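Local atomic coordinates of putative oxidoreductase (Magnetospirillum magnetotacticum, PDB entry 3C1A), a protein that is of unknown substrate but probably catalyses a nicotinamide-dependent oxidation or reduction, combining an NAD-binding Rossmann fold with a GFO/IDH/MocA C-terminal domain. Residues 127-132 with 173-178; 133-138 with 243-248; 151-156 with 220-225; 121-126 with 299-304. One frame throughout, in Å; residues are numbered along the deposited sequence.

From the N-terminal Rossmann part the chain reaches edge strand 123-126. Residues 121-126 open contact 4, the widest loop, which closes only at 299-304 near the C terminus. The other three contacts lie within that span. Contact 1 begins with the loop 127-132 and closes at 173-178 on helix 168-184. Contact 2 starts from helix 133-140 and closes later, at strand 242-246, so it crosses contact 1. Contact 3 pairs strands 148-158 and 218-225. It falls wholly within contact 2 but also crosses contact 1. Contact 4 ties the C-terminal helix to the Rossmann sheet, contacts 2 and 3 build on the mixed sheet, and contact 1 joins the two regions.

Contact 1: residues 127-132 with 173-178; sequences HTQLFN and GAHDVS. With PG4 (tetraethylene glycol), chain C.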
loop_
_atom_site.group_PDB
_atom_site.type_symbol
_atom_site.label_atom_id
_atom_site.label_comp_id
_atom_site.label_asym_id
_atom_site.label_seq_id
_atom_site.Cartn_x
_atom_site.Cartn_y
_atom_site.Cartn_z
ATOM N N HIS A 127 -0.807 -0.322 2.710
ATOM C CA HIS A 127 -0.222 0.627 1.750
ATOM C C HIS A 127 1.185 0.805 2.264
ATOM O O HIS A 127 1.441 1.542 3.210
ATOM C CB HIS A 127 -0.926 1.968 1.755
ATOM C CG HIS A 127 -2.319 1.957 1.201
ATOM N ND1 HIS A 127 -3.403 2.349 1.949
ATOM C CD2 HIS A 127 -2.801 1.662 -0.035
ATOM C CE1 HIS A 127 -4.496 2.270 1.212
ATOM N NE2 HIS A 127 -4.162 1.824 0.014
ATOM N N THR A 128 2.094 0.096 1.664
ATOM C CA THR A 128 3.402 -0.101 2.280
ATOM C C THR A 128 4.140 1.219 2.574
ATOM O O THR A 128 4.878 1.318 3.550
ATOM C CB THR A 128 4.235 -0.978 1.382
ATOM O OG1 THR A 128 3.445 -2.121 1.020
ATOM C CG2 THR A 128 5.506 -1.430 2.088
ATOM N N GLN A 129 3.966 2.221 1.717
ATOM C CA GLN A 129 4.726 3.464 1.895
ATOM C C GLN A 129 4.343 4.152 3.185
ATOM O O GLN A 129 5.142 4.847 3.781
ATOM C CB GLN A 129 4.499 4.457 0.750
ATOM C CG GLN A 129 5.549 5.611 0.799
ATOM C CD GLN A 129 6.877 5.135 0.333
ATOM O OE1 GLN A 129 7.757 4.805 1.141
ATOM N NE2 GLN A 129 7.031 5.022 -0.983
ATOM N N LEU A 130 3.101 3.989 3.593
ATOM C CA LEU A 130 2.634 4.662 4.776
ATOM C C LEU A 130 3.195 4.052 6.066
ATOM O O LEU A 130 2.949 4.582 7.128
ATOM C CB LEU A 130 1.118 4.671 4.801
ATOM C CG LEU A 130 0.456 5.299 3.587
ATOM C CD1 LEU A 130 -1.024 5.334 3.832
ATOM C CD2 LEU A 130 0.971 6.703 3.350
ATOM N N PHE A 131 3.930 2.932 5.949
ATOM C CA PHE A 131 4.621 2.279 7.048
ATOM C C PHE A 131 6.137 2.340 6.850
ATOM O O PHE A 131 6.878 1.626 7.509
ATOM C CB PHE A 131 4.184 0.795 7.120
ATOM C CG PHE A 131 2.735 0.607 7.431
ATOM C CD1 PHE A 131 2.273 0.688 8.742
ATOM C CD2 PHE A 131 1.818 0.376 6.417
ATOM C CE1 PHE A 131 0.931 0.495 9.040
ATOM C CE2 PHE A 131 0.466 0.173 6.728
ATOM C CZ PHE A 131 0.032 0.255 8.033
ATOM N N ASN A 132 6.597 3.152 5.901
ATOM C CA ASN A 132 8.019 3.265 5.604
ATOM C C ASN A 132 8.633 4.349 6.481
ATOM O O ASN A 132 8.163 5.487 6.459
ATOM C CB ASN A 132 8.167 3.615 4.119
ATOM C CG ASN A 132 9.614 3.692 3.670
ATOM O OD1 ASN A 132 10.541 3.659 4.481
ATOM N ND2 ASN A 132 9.812 3.850 2.368
ATOM N N GLY A 173 -0.797 1.961 -8.948
ATOM C CA GLY A 173 -1.373 3.269 -8.614
ATOM C C GLY A 173 -1.850 3.418 -7.175
ATOM O O GLY A 173 -1.671 4.475 -6.571
ATOM N N ALA A 174 -2.435 2.363 -6.606
ATOM C CA ALA A 174 -2.893 2.407 -5.222
ATOM C C ALA A 174 -1.694 2.711 -4.301
ATOM O O ALA A 174 -1.803 3.411 -3.301
ATOM C CB ALA A 174 -3.618 1.065 -4.822
ATOM N N HIS A 175 -0.534 2.248 -4.682
ATOM C CA HIS A 175 0.660 2.470 -3.840
ATOM C C HIS A 175 0.994 3.999 -3.765
ATOM O O HIS A 175 1.216 4.573 -2.683
ATOM C CB HIS A 175 1.794 1.660 -4.405
ATOM C CG HIS A 175 3.053 1.772 -3.624
ATOM N ND1 HIS A 175 3.156 1.339 -2.323
ATOM C CD2 HIS A 175 4.263 2.291 -3.953
ATOM C CE1 HIS A 175 4.387 1.575 -1.883
ATOM N NE2 HIS A 175 5.075 2.163 -2.850
ATOM N N ASP A 176 0.944 4.671 -4.914
ATOM C CA ASP A 176 1.273 6.102 -4.985
ATOM C C ASP A 176 0.068 7.010 -4.692
ATOM O O ASP A 176 0.249 8.085 -4.171
ATOM C CB ASP A 176 1.951 6.423 -6.330
ATOM C CG ASP A 176 3.227 5.602 -6.545
ATOM O OD1 ASP A 176 3.947 5.347 -5.558
ATOM O OD2 ASP A 176 3.502 5.169 -7.678
ATOM N N VAL A 177 -1.148 6.606 -5.017
ATOM C CA VAL A 177 -2.289 7.416 -4.647
ATOM C C VAL A 177 -2.430 7.549 -3.107
ATOM O O VAL A 177 -2.665 8.667 -2.582
ATOM C CB VAL A 177 -3.593 6.930 -5.323
ATOM C CG1 VAL A 177 -4.747 7.683 -4.764
ATOM C CG2 VAL A 177 -3.453 7.064 -6.819
ATOM N N SER A 178 -2.167 6.448 -2.379
ATOM C CA SER A 178 -2.181 6.449 -0.910
ATOM C C SER A 178 -1.215 7.485 -0.339
ATOM O O SER A 178 -1.526 8.172 0.644
ATOM C CB SER A 178 -1.852 5.051 -0.341
ATOM O OG SER A 178 -0.590 4.574 -0.752
HETATM O O1 PG4 C . 6.364 4.206 -5.820
HETATM C C1 PG4 C . 6.998 5.399 -6.326
HETATM C C2 PG4 C . 7.494 6.242 -5.158
HETATM O O2 PG4 C . 8.687 5.677 -4.604
HETATM C C3 PG4 C . 9.279 6.476 -3.584
HETATM C C4 PG4 C . 10.469 5.714 -3.007
HETATM O O3 PG4 C . 10.016 4.626 -2.204
HETATM C C5 PG4 C . 11.059 3.668 -1.979
HETATM C C6 PG4 C . 10.765 2.826 -0.749
HETATM O O4 PG4 C . 9.702 1.902 -1.011
HETATM C C7 PG4 C . 9.371 1.084 0.123
HETATM C C8 PG4 C . 7.867 0.828 0.200
HETATM O O5 PG4 C . 7.152 2.064 0.086
HETATM O O HOH W 1 1.639 2.687 -0.203
#
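Ser178 lays its CB over one face of the His127 ring, 3.6 Å from the ring centroid, in a CH-pi contact. The serine torsion explains this. Its OG sits between the backbone N and the carbonyl carbon (chi1 59°) and turns back to its own helix. There OG donates to His175 O at 2.6 Å, from above the carbonyl plane. The methylene is left against the imidazole. The polar end of His127 is held elsewhere, by a hydrogen bond between ND1 and Ser299 OG.

His175 has CG anti to its backbone N (chi1 -179°), which brings the ring end up to the 3-10 turn. Its CE1 stands 3.7 Å from Gln129 N, and Thr128 CB lies at the ring edge. Water 1 joins the two backbones, accepting from Gln129 N at 3.1 Å and donating to His175 O at 3.1 Å.

Gln129 brings its amide to the tetraethylene glycol. NE2 donates to glycol O3 at 3.2 Å, while OE1 accepts from Asn132 ND2 at 2.6 Å. These two bonds are consistent with this orientation of the amide. At its other end the glycol gives O1 to Asp176 OD1 at 2.7 Å. The molecule probably came from the crystallisation liquor, but it may mark a pocket between the two segments.

Helix 301-314 packs on His127 and Ala174 through Val307. Helix 279-290 meets Phe131, and Asp176 and Val177 of helix 168-184 rest on Ile222 of strand 218-225.

Contact 2: residues 133-138 with 243-248; sequences PAWEAL and LVMDDR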
loop_
_atom_site.group_PDB
_atom_site.type_symbol
_atom_site.label_atom_id
_atom_site.label_comp_id
_atom_site.label_asym_id
_atom_site.label_seq_id
_atom_site.Cartn_x
_atom_site.Cartn_y
_atom_site.Cartn_z
ATOM N N PRO A 133 9.686 4.028 7.268
ATOM C CA PRO A 133 10.305 5.126 8.030
ATOM C C PRO A 133 10.798 6.351 7.228
ATOM O O PRO A 133 10.833 7.438 7.765
ATOM C CB PRO A 133 11.490 4.437 8.728
ATOM C CG PRO A 133 11.027 3.013 8.860
ATOM C CD PRO A 133 10.328 2.730 7.576
ATOM N N ALA A 134 11.150 6.179 5.964
ATOM C CA ALA A 134 11.556 7.293 5.141
ATOM C C ALA A 134 10.384 8.269 4.872
ATOM O O ALA A 134 10.596 9.478 4.832
ATOM C CB ALA A 134 12.155 6.775 3.831
ATOM N N TRP A 135 9.160 7.744 4.703
ATOM C CA TRP A 135 7.965 8.552 4.430
ATOM C C TRP A 135 7.577 9.313 5.690
ATOM O O TRP A 135 7.266 10.501 5.654
ATOM C CB TRP A 135 6.809 7.663 3.945
ATOM C CG TRP A 135 5.558 8.432 3.722
ATOM C CD1 TRP A 135 4.404 8.311 4.397
ATOM C CD2 TRP A 135 5.353 9.448 2.740
ATOM N NE1 TRP A 135 3.469 9.194 3.906
ATOM C CE2 TRP A 135 4.040 9.909 2.888
ATOM C CE3 TRP A 135 6.170 10.036 1.761
ATOM C CZ2 TRP A 135 3.532 10.926 2.113
ATOM C CZ3 TRP A 135 5.657 11.036 0.988
ATOM C CH2 TRP A 135 4.354 11.479 1.167
ATOM N N GLU A 136 7.640 8.608 6.808
ATOM C CA GLU A 136 7.438 9.213 8.111
ATOM C C GLU A 136 8.447 10.353 8.372
ATOM O O GLU A 136 8.063 11.422 8.850
ATOM C CB GLU A 136 7.492 8.128 9.188
ATOM C CG GLU A 136 6.350 7.087 9.058
ATOM C CD GLU A 136 6.544 5.845 9.912
ATOM O OE1 GLU A 136 7.388 5.877 10.826
ATOM O OE2 GLU A 136 5.859 4.825 9.658
ATOM N N ALA A 137 9.713 10.122 8.020
ATOM C CA ALA A 137 10.786 11.142 8.117
ATOM C C ALA A 137 10.566 12.332 7.163
ATOM O O ALA A 137 10.835 13.470 7.537
ATOM C CB ALA A 137 12.128 10.534 7.859
ATOM N N LEU A 138 10.076 12.076 5.943
ATOM C CA LEU A 138 9.740 13.139 5.003
ATOM C C LEU A 138 8.598 13.988 5.540
ATOM O O LEU A 138 8.681 15.227 5.531
ATOM C CB LEU A 138 9.350 12.573 3.613
ATOM C CG LEU A 138 8.972 13.542 2.473
ATOM C CD1 LEU A 138 9.133 12.866 1.062
ATOM C CD2 LEU A 138 7.529 14.095 2.644
ATOM N N LEU A 243 11.821 17.801 -1.139
ATOM C CA LEU A 243 12.148 16.528 -0.491
ATOM C C LEU A 243 11.960 15.424 -1.498
ATOM O O LEU A 243 10.925 15.370 -2.171
ATOM C CB LEU A 243 11.243 16.293 0.711
ATOM C CG LEU A 243 11.568 17.210 1.879
ATOM C CD1 LEU A 243 10.446 17.318 2.866
ATOM C CD2 LEU A 243 12.871 16.699 2.533
ATOM N N VAL A 244 12.981 14.591 -1.647
ATOM C CA VAL A 244 12.986 13.464 -2.586
ATOM C C VAL A 244 13.252 12.111 -1.875
ATOM O O VAL A 244 14.140 11.984 -1.056
ATOM C CB VAL A 244 14.033 13.656 -3.729
ATOM C CG1 VAL A 244 14.067 12.432 -4.673
ATOM C CG2 VAL A 244 13.787 14.926 -4.531
HETATM N N MSE A 245 12.452 11.101 -2.202
HETATM C CA MSE A 245 12.781 9.729 -1.820
HETATM C C MSE A 245 13.046 8.944 -3.075
HETATM O O MSE A 245 12.174 8.873 -3.916
HETATM C CB MSE A 245 11.614 9.099 -1.092
HETATM C CG MSE A 245 11.570 9.427 0.336
HETATM SE SE MSE A 245 9.893 8.982 1.119
HETATM C CE MSE A 245 9.602 7.207 0.490
ATOM N N ASP A 246 14.235 8.362 -3.200
ATOM C CA ASP A 246 14.681 7.735 -4.452
ATOM C C ASP A 246 15.412 6.427 -4.205
ATOM O O ASP A 246 16.421 6.429 -3.513
ATOM C CB ASP A 246 15.628 8.688 -5.172
ATOM C CG ASP A 246 16.048 8.178 -6.554
ATOM O OD1 ASP A 246 15.848 6.975 -6.861
ATOM O OD2 ASP A 246 16.567 9.005 -7.329
ATOM N N ASP A 247 14.927 5.324 -4.788
ATOM C CA ASP A 247 15.556 3.993 -4.584
ATOM C C ASP A 247 16.985 3.859 -5.087
ATOM O O ASP A 247 17.789 3.138 -4.489
ATOM C CB ASP A 247 14.737 2.882 -5.242
ATOM C CG ASP A 247 13.718 2.319 -4.325
ATOM O OD1 ASP A 247 13.724 2.725 -3.138
ATOM O OD2 ASP A 247 12.920 1.467 -4.785
ATOM N N ARG A 248 17.283 4.529 -6.195
ATOM C CA ARG A 248 18.611 4.495 -6.793
ATOM C C ARG A 248 19.641 5.308 -5.995
ATOM O O ARG A 248 20.844 5.143 -6.212
ATOM C CB ARG A 248 18.550 4.998 -8.238
#
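Leu243 meets Leu138 at the start of the strand segment. Its CB lies 4.0 Å from Leu138 CG, and its CD1 reaches 3.8 Å from Leu138 O. Leu138 has CG anti to its backbone N (chi1 -179°), which carries CG and CD1 onto the strand. Val244 comes next and points away from the helix, to the other face of the sheet, where it touches Thr254 and His256.

Helix 133-138 runs over the sheet almost exactly antiparallel to strand 243-246, at 175°, with the axes 9.7 Å apart. The helix packs on one face of the sheet. The strand belongs to the mixed sheet characteristic of the GFO/IDH/MocA C-terminal domain, with strands 229-238 and 254-256 as its neighbours.

Met245, modelled as selenomethionine, returns to the helix side. Met245 SE lies 3.8 Å from Ala134 O. Leu138 CD1 comes within 4.0 Å of the same SE. Trp135 CE3 is 3.9 Å from SE, a Met-aromatic contact made at the indole edge, in the ring plane, with the two side chains crossing at about a right angle. The indole is held by Trp135 NE1, which bonds to Asp182 on helix 168-184. A bend at the end of the selenomethionine chain places CE beside Gln129. Asp246 ends the strand, its OD1 accepting from Arg248 N at 2.9 Å in an Asx turn.

Contact 3: residues 151-156 with 220-225; sequences VRSEAG and AHIRLC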
loop_
_atom_site.group_PDB
_atom_site.type_symbol
_atom_site.label_atom_id
_atom_site.label_comp_id
_atom_site.label_asym_id
_atom_site.label_seq_id
_atom_site.Cartn_x
_atom_site.Cartn_y
_atom_site.Cartn_z
ATOM N N VAL A 151 3.899 17.972 -6.409
ATOM C CA VAL A 151 4.277 16.633 -6.012
ATOM C C VAL A 151 4.421 15.791 -7.274
ATOM O O VAL A 151 3.585 15.859 -8.187
ATOM C CB VAL A 151 3.217 16.028 -5.105
ATOM C CG1 VAL A 151 3.537 14.613 -4.804
ATOM C CG2 VAL A 151 3.044 16.850 -3.833
ATOM N N ARG A 152 5.493 15.003 -7.329
ATOM C CA ARG A 152 5.576 14.026 -8.383
ATOM C C ARG A 152 6.169 12.705 -7.943
ATOM O O ARG A 152 7.010 12.638 -7.022
ATOM C CB ARG A 152 6.363 14.608 -9.553
ATOM C CG ARG A 152 7.803 14.260 -9.554
ATOM C CD ARG A 152 8.525 15.001 -10.663
ATOM N NE ARG A 152 8.375 14.324 -11.934
ATOM C CZ ARG A 152 8.953 14.714 -13.057
ATOM N NH1 ARG A 152 9.649 15.854 -13.119
ATOM N NH2 ARG A 152 8.770 13.996 -14.153
ATOM N N SER A 153 5.714 11.633 -8.579
ATOM C CA SER A 153 6.287 10.306 -8.326
ATOM C C SER A 153 6.432 9.518 -9.615
ATOM O O SER A 153 5.774 9.809 -10.622
ATOM C CB SER A 153 5.440 9.520 -7.326
ATOM O OG SER A 153 4.151 9.244 -7.861
ATOM N N GLU A 154 7.320 8.534 -9.550
ATOM C CA GLU A 154 7.590 7.607 -10.638
ATOM C C GLU A 154 7.876 6.201 -10.091
ATOM O O GLU A 154 8.767 5.999 -9.193
ATOM C CB GLU A 154 8.815 8.087 -11.417
ATOM C CG GLU A 154 9.047 7.344 -12.696
ATOM C CD GLU A 154 10.227 7.924 -13.441
ATOM O OE1 GLU A 154 11.364 7.769 -12.976
ATOM O OE2 GLU A 154 9.997 8.577 -14.468
ATOM N N ALA A 155 7.154 5.235 -10.662
ATOM C CA ALA A 155 7.309 3.800 -10.373
ATOM C C ALA A 155 7.524 3.084 -11.693
ATOM O O ALA A 155 6.708 3.179 -12.599
ATOM C CB ALA A 155 6.078 3.234 -9.698
ATOM N N GLY A 156 8.622 2.350 -11.806
ATOM C CA GLY A 156 8.900 1.684 -13.059
ATOM C C GLY A 156 9.411 0.285 -12.872
ATOM O O GLY A 156 9.954 -0.041 -11.830
ATOM N N ALA A 220 -0.415 16.867 -8.240
ATOM C CA ALA A 220 0.392 15.668 -8.015
ATOM C C ALA A 220 0.349 14.918 -9.316
ATOM O O ALA A 220 -0.742 14.696 -9.868
ATOM C CB ALA A 220 -0.179 14.804 -6.886
ATOM N N HIS A 221 1.510 14.609 -9.866
ATOM C CA HIS A 221 1.645 13.804 -11.096
ATOM C C HIS A 221 2.311 12.473 -10.740
ATOM O O HIS A 221 3.450 12.407 -10.229
ATOM C CB HIS A 221 2.470 14.496 -12.182
ATOM C CG HIS A 221 1.935 15.835 -12.604
ATOM N ND1 HIS A 221 2.641 17.002 -12.429
ATOM C CD2 HIS A 221 0.770 16.192 -13.195
ATOM C CE1 HIS A 221 1.935 18.021 -12.884
ATOM N NE2 HIS A 221 0.797 17.558 -13.361
ATOM N N ILE A 222 1.588 11.406 -11.008
ATOM C CA ILE A 222 2.021 10.067 -10.659
ATOM C C ILE A 222 2.280 9.282 -11.923
ATOM O O ILE A 222 1.343 8.937 -12.622
ATOM C CB ILE A 222 0.918 9.349 -9.865
ATOM C CG1 ILE A 222 0.681 10.047 -8.515
ATOM C CG2 ILE A 222 1.150 7.825 -9.765
ATOM C CD1 ILE A 222 -0.619 9.524 -7.777
ATOM N N ARG A 223 3.539 8.990 -12.199
ATOM C CA ARG A 223 3.887 8.220 -13.397
ATOM C C ARG A 223 4.100 6.723 -13.078
ATOM O O ARG A 223 4.852 6.370 -12.171
ATOM C CB ARG A 223 5.112 8.808 -14.089
ATOM C CG ARG A 223 5.318 8.269 -15.521
ATOM C CD ARG A 223 6.746 8.388 -15.985
ATOM N NE ARG A 223 6.925 7.754 -17.287
ATOM C CZ ARG A 223 8.107 7.398 -17.792
ATOM N NH1 ARG A 223 9.246 7.635 -17.140
ATOM N NH2 ARG A 223 8.152 6.822 -18.990
ATOM N N LEU A 224 3.392 5.884 -13.846
ATOM C CA LEU A 224 3.452 4.417 -13.817
ATOM C C LEU A 224 3.779 3.918 -15.237
ATOM O O LEU A 224 3.004 4.162 -16.190
ATOM C CB LEU A 224 2.112 3.807 -13.394
ATOM C CG LEU A 224 1.314 4.482 -12.270
ATOM C CD1 LEU A 224 -0.137 3.943 -12.142
ATOM C CD2 LEU A 224 2.083 4.383 -10.934
ATOM N N CYS A 225 4.903 3.232 -15.349
ATOM C CA CYS A 225 5.407 2.668 -16.597
ATOM C C CYS A 225 6.083 1.297 -16.408
ATOM O O CYS A 225 7.052 1.165 -15.649
ATOM C CB CYS A 225 6.354 3.640 -17.226
ATOM S SG CYS A 225 7.066 2.977 -18.750
HETATM O O HOH W 2 4.193 17.647 -10.351
HETATM O O HOH W 3 4.664 6.616 -9.456
#
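Glu154 and Arg223 form a salt bridge, OE2 to NH1 at 2.9 Å. In both residues CG stands anti to the backbone N (chi1 -166° in Arg223), and the extended chains rise side by side from one face. OE2 meets the guanidinium at its edge, in its plane. NH1 comes from above the carboxylate plane, and the two planes are 59° apart. Each group has a second partner: Asp208 for Arg223 NH2 and Arg233 for Glu154 OE1. Alternating charges thus run across four adjacent strands. A leucine in place of Arg223 would probably cost Glu154 OE2 and Asp208 this shared positive partner.

The backbones are joined by a ladder of bonds. His221 N donates to Val151 O, and Ser153 N to His221 O, each at 2.9 Å. Arg223 N and Ser153 O, Ala155 N and Arg223 O, and Cys225 N and Ala155 O continue it, the last pair longer at 3.3 Å. Water 2 donates to Val151 O and lies 2.7 Å from His221 ND1.

The opposite face is mostly apolar. Val151 CB meets Ala220 CB at 4.0 Å, and Ala155 CB meets Leu224 CD2. In one of two conformers, Ser153 OG packs on Ile222 and donates to water 3, which donates to Arg223 O. Helix 168-184 covers this face, Asp176 included.

The strands, 4° apart, are the one parallel pair in the helix-backed mixed sheet of a GFO/IDH/MocA C-terminal domain.

Contact 4: residues 121-126 with 299-304; sequences VMVWVE and SPLELG
Val123 and Leu301 face each other at a slant. Leu301 CD2 lies 3.8 Å from Val123 CB, and its CD1 is equally close to Val123 CG1. Both leucine methyls touch the valine. Val125 CG2 rests 4.1 Å from Gly304 CA, in the first turn of the helix. Gly304 has no side chain there, which is consistent with the close approach of strand and helix.

Trp124 points away from the helix. Its ring packs on helix 279-290, through Leu286 and Ala290, and NE1 bonds to Glu295 O. CE of Met122, a selenomethionine in the same segment, lies over one face of the indole.

Ser299 holds the strand end. Its OG stands anti to its backbone N (chi1 -169°), and from there donates to Val125 O at 2.6 Å. Ser299 O accepts from Val125 N at 2.9 Å, nearly in line with the C=O bond. One residue is therefore held at both its N-H and its carbonyl. An alanine in place of Ser299 would probably leave Val125 O, and His127 ND1 as well, short of a partner.

Leu301 N adds a weak bond to Val123 O at 3.2 Å. Trp124 and Pro300 make a single backbone bridge. Strand 123-126, at the edge of the Rossmann sheet beside strand 95-99, thus has Val125 N, Val125 O and, weakly, Val123 O bonded by the residues that lead into helix 301-314, while the valines supply the apolar seal.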
loop_
_atom_site.group_PDB
_atom_site.type_symbol
_atom_site.label_atom_id
_atom_site.label_comp_id
_atom_site.label_asym_id
_atom_site.label_seq_id
_atom_site.Cartn_x
_atom_site.Cartn_y
_atom_site.Cartn_z
ATOM N N VAL A 121 -15.031 -3.230 14.058
ATOM C CA VAL A 121 -13.820 -4.046 13.823
ATOM C C VAL A 121 -12.699 -3.213 13.173
ATOM O O VAL A 121 -12.934 -2.431 12.262
ATOM C CB VAL A 121 -14.133 -5.350 12.991
ATOM C CG1 VAL A 121 -12.934 -5.962 12.423
ATOM C CG2 VAL A 121 -14.997 -6.381 13.791
HETATM N N MSE A 122 -11.477 -3.376 13.657
HETATM C CA MSE A 122 -10.343 -2.640 13.127
HETATM C C MSE A 122 -9.939 -3.221 11.738
HETATM O O MSE A 122 -9.735 -4.420 11.616
HETATM C CB MSE A 122 -9.189 -2.708 14.123
HETATM C CG MSE A 122 -8.117 -1.798 13.766
HETATM SE SE MSE A 122 -6.641 -2.174 14.972
HETATM C CE MSE A 122 -5.761 -3.649 14.163
ATOM N N VAL A 123 -9.902 -2.368 10.693
ATOM C CA VAL A 123 -9.470 -2.759 9.349
ATOM C C VAL A 123 -8.409 -1.783 8.872
ATOM O O VAL A 123 -8.653 -0.578 8.801
ATOM C CB VAL A 123 -10.680 -2.829 8.329
ATOM C CG1 VAL A 123 -10.212 -3.206 6.863
ATOM C CG2 VAL A 123 -11.704 -3.804 8.878
ATOM N N TRP A 124 -7.207 -2.300 8.617
ATOM C CA TRP A 124 -6.129 -1.511 8.070
ATOM C C TRP A 124 -5.917 -1.972 6.652
ATOM O O TRP A 124 -6.105 -3.151 6.349
ATOM C CB TRP A 124 -4.839 -1.738 8.861
ATOM C CG TRP A 124 -4.777 -1.131 10.235
ATOM C CD1 TRP A 124 -5.809 -0.676 10.984
ATOM C CD2 TRP A 124 -3.598 -0.940 11.029
ATOM N NE1 TRP A 124 -5.359 -0.211 12.213
ATOM C CE2 TRP A 124 -4.002 -0.340 12.253
ATOM C CE3 TRP A 124 -2.252 -1.188 10.826
ATOM C CZ2 TRP A 124 -3.097 -0.005 13.259
ATOM C CZ3 TRP A 124 -1.358 -0.859 11.844
ATOM C CH2 TRP A 124 -1.790 -0.277 13.026
ATOM N N VAL A 125 -5.531 -1.042 5.771
ATOM C CA VAL A 125 -5.106 -1.420 4.442
ATOM C C VAL A 125 -3.560 -1.321 4.343
ATOM O O VAL A 125 -2.951 -0.354 4.795
ATOM C CB VAL A 125 -5.767 -0.596 3.376
ATOM C CG1 VAL A 125 -5.236 -0.988 1.994
ATOM C CG2 VAL A 125 -7.308 -0.756 3.482
ATOM N N GLU A 126 -2.947 -2.344 3.762
ATOM C CA GLU A 126 -1.485 -2.432 3.657
ATOM C C GLU A 126 -0.933 -1.614 2.484
ATOM O O GLU A 126 -0.648 -2.148 1.407
ATOM C CB GLU A 126 -1.007 -3.895 3.555
ATOM C CG GLU A 126 0.395 -4.141 4.171
ATOM C CD GLU A 126 1.561 -3.928 3.190
ATOM O OE1 GLU A 126 1.601 -4.627 2.147
ATOM O OE2 GLU A 126 2.456 -3.090 3.489
ATOM N N SER A 299 -2.678 3.826 8.057
ATOM C CA SER A 299 -3.300 3.447 6.803
ATOM C C SER A 299 -4.671 2.815 7.040
ATOM O O SER A 299 -4.855 1.610 6.809
ATOM C CB SER A 299 -2.364 2.482 6.077
ATOM O OG SER A 299 -2.782 2.252 4.746
ATOM N N PRO A 300 -5.652 3.626 7.477
ATOM C CA PRO A 300 -6.963 3.113 7.778
ATOM C C PRO A 300 -7.790 2.709 6.578
ATOM O O PRO A 300 -7.537 3.106 5.436
ATOM C CB PRO A 300 -7.653 4.303 8.465
ATOM C CG PRO A 300 -7.012 5.474 7.888
ATOM C CD PRO A 300 -5.571 5.075 7.759
ATOM N N LEU A 301 -8.817 1.945 6.874
ATOM C CA LEU A 301 -9.798 1.560 5.898
ATOM C C LEU A 301 -10.352 2.749 5.083
ATOM O O LEU A 301 -10.577 2.624 3.859
ATOM C CB LEU A 301 -10.952 0.876 6.631
ATOM C CG LEU A 301 -12.113 0.402 5.769
ATOM C CD1 LEU A 301 -11.644 -0.442 4.603
ATOM C CD2 LEU A 301 -13.033 -0.357 6.689
ATOM N N GLU A 302 -10.612 3.866 5.755
ATOM C CA GLU A 302 -11.175 5.054 5.067
ATOM C C GLU A 302 -10.238 5.572 3.992
ATOM O O GLU A 302 -10.653 6.014 2.933
ATOM C CB GLU A 302 -11.458 6.190 6.053
ATOM C CG GLU A 302 -12.195 7.368 5.399
ATOM C CD GLU A 302 -13.414 6.907 4.599
ATOM O OE1 GLU A 302 -14.190 6.057 5.126
ATOM O OE2 GLU A 302 -13.571 7.367 3.438
ATOM N N LEU A 303 -8.957 5.523 4.261
ATOM C CA LEU A 303 -7.990 5.887 3.249
ATOM C C LEU A 303 -8.003 4.913 2.082
ATOM O O LEU A 303 -7.921 5.352 0.951
ATOM C CB LEU A 303 -6.586 5.984 3.837
ATOM C CG LEU A 303 -5.465 6.492 2.919
ATOM C CD1 LEU A 303 -5.734 7.878 2.396
ATOM C CD2 LEU A 303 -4.099 6.469 3.648
ATOM N N GLY A 304 -8.123 3.609 2.350
ATOM C CA GLY A 304 -8.231 2.601 1.283
ATOM C C GLY A 304 -9.441 2.871 0.409
ATOM O O GLY A 304 -9.379 2.760 -0.831
#